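Long-range contact in endoribonuclease MazF4 (Mycobacterium tuberculosis, PDB 5XE2), which acts as the toxin of a type II toxin-antitoxin system, an endoribonuclease that cuts single-stranded mRNA between the first two bases of the sequence UCGCU: residues M3-L16 / E72-V86. Residues are numbered along the deposited sequence; the frame is centred on the assembly and turned at random.
Sequences MNAPLRGQVYRCDL and ETLGKDELGDYLGEV
Strands 10-14 and 82-85 run antiparallel, axes 4.7 Å apart at closest; hydrogen bonds Val11 N to Gly84 O and Leu83 N to Val11 O join them, and Arg13 N to Asp81 O continues the ladder just before 82-85; in this SH3-like MazF fold, 82-85 is an outermost strand of the chain's sheet. On one face, Tyr82 CD1 stands 3.8 Å above the plane of the Tyr12 ring, offset toward its rim, the planes turned 53° apart, while Gly80 O lies at the Tyr12 edge. With CG turned opposite the backbone N (chi1 171°), the Tyr82 ring brings CE1 to within 3.6 Å of Gln10 CG. Gln10 OE1 is gripped from opposite faces of its amide by Leu7 N and Tyr12 OH. Leu79 splits its methyls: CD1 touches Pro6 CG, while CD2 meets Tyr12 CB and lies 3.5 Å from Cys14 SG, which also meets Leu74 CD2. Arg13, bent at chi3 (77°), lies alongside Asp81 in a salt bridge, NH1 reaching OD2 from above the carboxylate plane. Lys76, extended beyond CG and buried, crosses Met3 at about a right angle; its ammonium also bonds Asn32 O and Thr35 O, so three carbonyls hold the charge. Its NZ meets Asn4 O at 2.7 Å, nearly along the C=O axis.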
loop_
_atom_site.group_PDB
_atom_site.type_symbol
_atom_site.label_atom_id
_atom_site.label_comp_id
_atom_site.label_asym_id
_atom_site.label_seq_id
_atom_site.Cartn_x
_atom_site.Cartn_y
_atom_site.Cartn_z
ATOM N N MET A 3 13.190 11.849 -15.226
ATOM C CA MET A 3 11.888 12.078 -14.615
ATOM C C MET A 3 12.103 12.491 -13.160
ATOM O O MET A 3 13.206 12.359 -12.616
ATOM C CB MET A 3 11.018 10.817 -14.709
ATOM C CG MET A 3 11.659 9.555 -14.162
ATOM S SD MET A 3 10.669 8.068 -14.425
ATOM C CE MET A 3 11.910 6.863 -13.962
ATOM N N ASN A 4 11.052 12.993 -12.530
ATOM C CA ASN A 4 11.157 13.476 -11.154
ATOM C C ASN A 4 11.522 12.332 -10.194
ATOM O O ASN A 4 11.281 11.158 -10.497
ATOM C CB ASN A 4 9.854 14.169 -10.737
ATOM C CG ASN A 4 9.519 15.377 -11.612
ATOM O OD1 ASN A 4 10.380 15.916 -12.319
ATOM N ND2 ASN A 4 8.256 15.798 -11.581
ATOM N N ALA A 5 12.146 12.685 -9.073
ATOM C CA ALA A 5 12.593 11.730 -8.059
ATOM C C ALA A 5 12.025 12.113 -6.695
ATOM O O ALA A 5 12.737 12.651 -5.848
ATOM C CB ALA A 5 14.115 11.679 -8.003
ATOM N N PRO A 6 10.729 11.838 -6.473
ATOM C CA PRO A 6 10.163 12.146 -5.155
ATOM C C PRO A 6 10.789 11.312 -4.040
ATOM O O PRO A 6 11.339 10.237 -4.293
ATOM C CB PRO A 6 8.667 11.840 -5.320
ATOM C CG PRO A 6 8.569 10.985 -6.530
ATOM C CD PRO A 6 9.706 11.361 -7.421
ATOM N N LEU A 7 10.700 11.824 -2.819
ATOM C CA LEU A 7 11.303 11.196 -1.649
ATOM C C LEU A 7 10.268 10.743 -0.624
ATOM O O LEU A 7 9.242 11.409 -0.404
ATOM C CB LEU A 7 12.295 12.166 -0.991
ATOM C CG LEU A 7 13.425 12.662 -1.897
ATOM C CD1 LEU A 7 14.191 13.795 -1.227
ATOM C CD2 LEU A 7 14.362 11.513 -2.244
ATOM N N ARG A 8 10.563 9.620 0.023
ATOM C CA ARG A 8 9.758 9.119 1.129
ATOM C C ARG A 8 9.632 10.219 2.188
ATOM O O ARG A 8 10.608 10.921 2.474
ATOM C CB ARG A 8 10.391 7.868 1.723
ATOM C CG ARG A 8 9.449 7.062 2.587
ATOM C CD ARG A 8 9.993 5.676 2.880
ATOM N NE ARG A 8 8.976 4.857 3.528
ATOM C CZ ARG A 8 8.657 4.883 4.825
ATOM N NH1 ARG A 8 9.274 5.698 5.684
ATOM N NH2 ARG A 8 7.697 4.074 5.270
ATOM N N GLY A 9 8.420 10.417 2.704
ATOM C CA GLY A 9 8.158 11.484 3.677
ATOM C C GLY A 9 7.668 12.807 3.096
ATOM O O GLY A 9 7.173 13.651 3.839
ATOM N N GLN A 10 7.805 12.998 1.784
ATOM C CA GLN A 10 7.285 14.195 1.121
ATOM C C GLN A 10 5.789 14.099 0.870
ATOM O O GLN A 10 5.244 12.997 0.689
ATOM C CB GLN A 10 7.997 14.435 -0.198
ATOM C CG GLN A 10 9.477 14.740 -0.040
ATOM C CD GLN A 10 10.155 15.031 -1.367
ATOM O OE1 GLN A 10 9.688 14.607 -2.430
ATOM N NE2 GLN A 10 11.289 15.738 -1.310
ATOM N N VAL A 11 5.144 15.268 0.827
ATOM C CA VAL A 11 3.698 15.388 0.635
ATOM C C VAL A 11 3.413 16.224 -0.611
ATOM O O VAL A 11 3.929 17.337 -0.750
ATOM C CB VAL A 11 3.006 16.017 1.873
ATOM C CG1 VAL A 11 1.508 16.196 1.631
ATOM C CG2 VAL A 11 3.234 15.161 3.112
ATOM N N TYR A 12 2.583 15.685 -1.502
ATOM C CA TYR A 12 2.200 16.346 -2.748
ATOM C C TYR A 12 0.677 16.428 -2.899
ATOM O O TYR A 12 -0.028 15.458 -2.589
ATOM C CB TYR A 12 2.771 15.578 -3.945
ATOM C CG TYR A 12 4.281 15.609 -4.045
ATOM C CD1 TYR A 12 5.066 14.676 -3.365
ATOM C CD2 TYR A 12 4.926 16.561 -4.835
ATOM C CE1 TYR A 12 6.453 14.692 -3.465
ATOM C CE2 TYR A 12 6.310 16.599 -4.935
ATOM C CZ TYR A 12 7.074 15.665 -4.254
ATOM O OH TYR A 12 8.447 15.713 -4.358
ATOM N N ARG A 13 0.181 17.568 -3.391
ATOM C CA ARG A 13 -1.215 17.694 -3.837
ATOM C C ARG A 13 -1.413 16.891 -5.106
ATOM O O ARG A 13 -0.654 17.055 -6.045
ATOM C CB ARG A 13 -1.595 19.156 -4.126
ATOM C CG ARG A 13 -1.840 19.987 -2.884
ATOM C CD ARG A 13 -2.328 21.397 -3.188
ATOM N NE ARG A 13 -3.749 21.463 -3.565
ATOM C CZ ARG A 13 -4.247 21.881 -4.738
ATOM N NH1 ARG A 13 -3.465 22.299 -5.740
ATOM N NH2 ARG A 13 -5.568 21.883 -4.911
ATOM N N CYS A 14 -2.425 16.029 -5.142
ATOM C CA CYS A 14 -2.690 15.195 -6.318
ATOM C C CYS A 14 -4.191 15.046 -6.546
ATOM O O CYS A 14 -4.929 14.766 -5.602
ATOM C CB CYS A 14 -2.061 13.812 -6.140
ATOM S SG CYS A 14 -0.341 13.832 -5.559
ATOM N N ASP A 15 -4.636 15.237 -7.787
ATOM C CA ASP A 15 -6.024 14.946 -8.169
ATOM C C ASP A 15 -6.054 13.637 -8.953
ATOM O O ASP A 15 -5.414 13.536 -10.000
ATOM C CB ASP A 15 -6.613 16.086 -9.009
ATOM C CG ASP A 15 -8.129 16.014 -9.113
ATOM O OD1 ASP A 15 -8.685 14.899 -9.207
ATOM O OD2 ASP A 15 -8.768 17.082 -9.098
ATOM N N LEU A 16 -6.796 12.649 -8.443
ATOM C CA LEU A 16 -6.845 11.295 -9.022
ATOM C C LEU A 16 -8.214 10.975 -9.628
ATOM O O LEU A 16 -9.130 11.801 -9.593
ATOM C CB LEU A 16 -6.505 10.252 -7.951
ATOM C CG LEU A 16 -5.285 10.511 -7.054
ATOM C CD1 LEU A 16 -5.061 9.298 -6.165
ATOM C CD2 LEU A 16 -4.024 10.831 -7.848
ATOM N N GLU A 72 -2.260 3.901 -2.011
ATOM C CA GLU A 72 -2.458 3.901 -3.466
ATOM C C GLU A 72 -1.167 4.111 -4.239
ATOM O O GLU A 72 -0.197 4.664 -3.724
ATOM C CB GLU A 72 -3.488 4.969 -3.855
ATOM C CG GLU A 72 -4.877 4.639 -3.338
ATOM C CD GLU A 72 -5.977 5.511 -3.888
ATOM O OE1 GLU A 72 -5.783 6.133 -4.957
ATOM O OE2 GLU A 72 -7.049 5.579 -3.235
ATOM N N THR A 73 -1.171 3.646 -5.481
ATOM C CA THR A 73 -0.074 3.841 -6.391
ATOM C C THR A 73 -0.402 5.065 -7.259
ATOM O O THR A 73 -1.435 5.098 -7.921
ATOM C CB THR A 73 0.148 2.588 -7.261
ATOM O OG1 THR A 73 0.412 1.461 -6.418
ATOM C CG2 THR A 73 1.331 2.776 -8.219
ATOM N N LEU A 74 0.486 6.060 -7.243
ATOM C CA LEU A 74 0.319 7.291 -8.021
ATOM C C LEU A 74 1.378 7.395 -9.123
ATOM O O LEU A 74 2.556 7.143 -8.889
ATOM C CB LEU A 74 0.423 8.513 -7.100
ATOM C CG LEU A 74 -0.771 8.874 -6.205
ATOM C CD1 LEU A 74 -1.158 7.754 -5.256
ATOM C CD2 LEU A 74 -0.466 10.133 -5.413
ATOM N N GLY A 75 0.946 7.763 -10.326
ATOM C CA GLY A 75 1.865 8.099 -11.405
ATOM C C GLY A 75 2.595 9.385 -11.043
ATOM O O GLY A 75 2.041 10.255 -10.361
ATOM N N LYS A 76 3.847 9.494 -11.472
ATOM C CA LYS A 76 4.647 10.704 -11.251
ATOM C C LYS A 76 4.004 11.928 -11.876
ATOM O O LYS A 76 4.058 13.006 -11.305
ATOM C CB LYS A 76 6.061 10.522 -11.799
ATOM C CG LYS A 76 6.930 9.708 -10.877
ATOM C CD LYS A 76 8.348 9.561 -11.387
ATOM C CE LYS A 76 9.144 8.769 -10.367
ATOM N NZ LYS A 76 10.557 8.552 -10.777
ATOM N N ASP A 77 3.404 11.729 -13.049
ATOM C CA ASP A 77 2.546 12.723 -13.727
ATOM C C ASP A 77 1.343 13.240 -12.908
ATOM O O ASP A 77 0.858 14.345 -13.156
ATOM C CB ASP A 77 2.051 12.167 -15.083
ATOM C CG ASP A 77 1.271 10.847 -14.946
ATOM O OD1 ASP A 77 1.692 9.967 -14.159
ATOM O OD2 ASP A 77 0.249 10.680 -15.646
ATOM N N GLU A 78 0.860 12.441 -11.959
ATOM C CA GLU A 78 -0.227 12.840 -11.054
ATOM C C GLU A 78 0.232 13.670 -9.842
ATOM O O GLU A 78 -0.609 14.184 -9.106
ATOM C CB GLU A 78 -1.000 11.594 -10.569
ATOM C CG GLU A 78 -1.650 10.804 -11.703
ATOM C CD GLU A 78 -2.412 9.562 -11.239
ATOM O OE1 GLU A 78 -1.796 8.664 -10.620
ATOM O OE2 GLU A 78 -3.630 9.465 -11.531
ATOM N N LEU A 79 1.541 13.788 -9.610
ATOM C CA LEU A 79 2.042 14.548 -8.464
ATOM C C LEU A 79 2.023 16.036 -8.808
ATOM O O LEU A 79 2.520 16.433 -9.862
ATOM C CB LEU A 79 3.445 14.092 -8.057
ATOM C CG LEU A 79 3.575 12.617 -7.643
ATOM C CD1 LEU A 79 5.016 12.308 -7.290
ATOM C CD2 LEU A 79 2.655 12.236 -6.486
ATOM N N GLY A 80 1.416 16.833 -7.927
ATOM C CA GLY A 80 1.231 18.276 -8.141
ATOM C C GLY A 80 2.137 19.050 -7.207
ATOM O O GLY A 80 3.337 18.742 -7.107
ATOM N N ASP A 81 1.562 20.022 -6.494
ATOM C CA ASP A 81 2.335 20.939 -5.636
ATOM C C ASP A 81 3.030 20.190 -4.497
ATOM O O ASP A 81 2.409 19.354 -3.849
ATOM C CB ASP A 81 1.431 22.014 -5.015
ATOM C CG ASP A 81 0.654 22.820 -6.048
ATOM O OD1 ASP A 81 1.190 23.110 -7.141
ATOM O OD2 ASP A 81 -0.503 23.181 -5.754
ATOM N N TYR A 82 4.310 20.489 -4.278
ATOM C CA TYR A 82 5.080 19.959 -3.135
ATOM C C TYR A 82 4.756 20.753 -1.860
ATOM O O TYR A 82 4.947 21.973 -1.829
ATOM C CB TYR A 82 6.582 20.017 -3.414
ATOM C CG TYR A 82 7.441 19.697 -2.208
ATOM C CD1 TYR A 82 7.445 18.422 -1.652
ATOM C CD2 TYR A 82 8.243 20.681 -1.607
ATOM C CE1 TYR A 82 8.224 18.127 -0.543
ATOM C CE2 TYR A 82 9.027 20.391 -0.495
ATOM C CZ TYR A 82 9.016 19.111 0.030
ATOM O OH TYR A 82 9.786 18.802 1.125
ATOM N N LEU A 83 4.284 20.062 -0.823
ATOM C CA LEU A 83 3.761 20.707 0.386
ATOM C C LEU A 83 4.684 20.667 1.603
ATOM O O LEU A 83 4.461 21.402 2.565
ATOM C CB LEU A 83 2.427 20.074 0.766
ATOM C CG LEU A 83 1.294 20.139 -0.260
ATOM C CD1 LEU A 83 -0.013 19.759 0.415
ATOM C CD2 LEU A 83 1.184 21.520 -0.892
ATOM N N GLY A 84 5.704 19.818 1.567
ATOM C CA GLY A 84 6.652 19.716 2.657
ATOM C C GLY A 84 7.013 18.278 2.950
ATOM O O GLY A 84 6.620 17.359 2.225
ATOM N N GLU A 85 7.766 18.115 4.031
ATOM C CA GLU A 85 8.360 16.855 4.415
ATOM C C GLU A 85 8.023 16.571 5.875
ATOM O O GLU A 85 8.258 17.405 6.751
ATOM C CB GLU A 85 9.865 16.935 4.226
ATOM C CG GLU A 85 10.588 15.613 4.406
ATOM C CD GLU A 85 12.050 15.686 4.010
ATOM O OE1 GLU A 85 12.489 16.736 3.479
ATOM O OE2 GLU A 85 12.762 14.678 4.228
ATOM N N VAL A 86 7.469 15.387 6.117
ATOM C CA VAL A 86 7.082 14.957 7.451
ATOM C C VAL A 86 8.338 14.658 8.269
ATOM O O VAL A 86 9.354 14.205 7.722
ATOM C CB VAL A 86 6.122 13.744 7.346
ATOM C CG1 VAL A 86 5.887 13.084 8.684
ATOM C CG2 VAL A 86 4.796 14.203 6.755
HETATM O O HOH W 1 -2.598 16.095 -9.687
#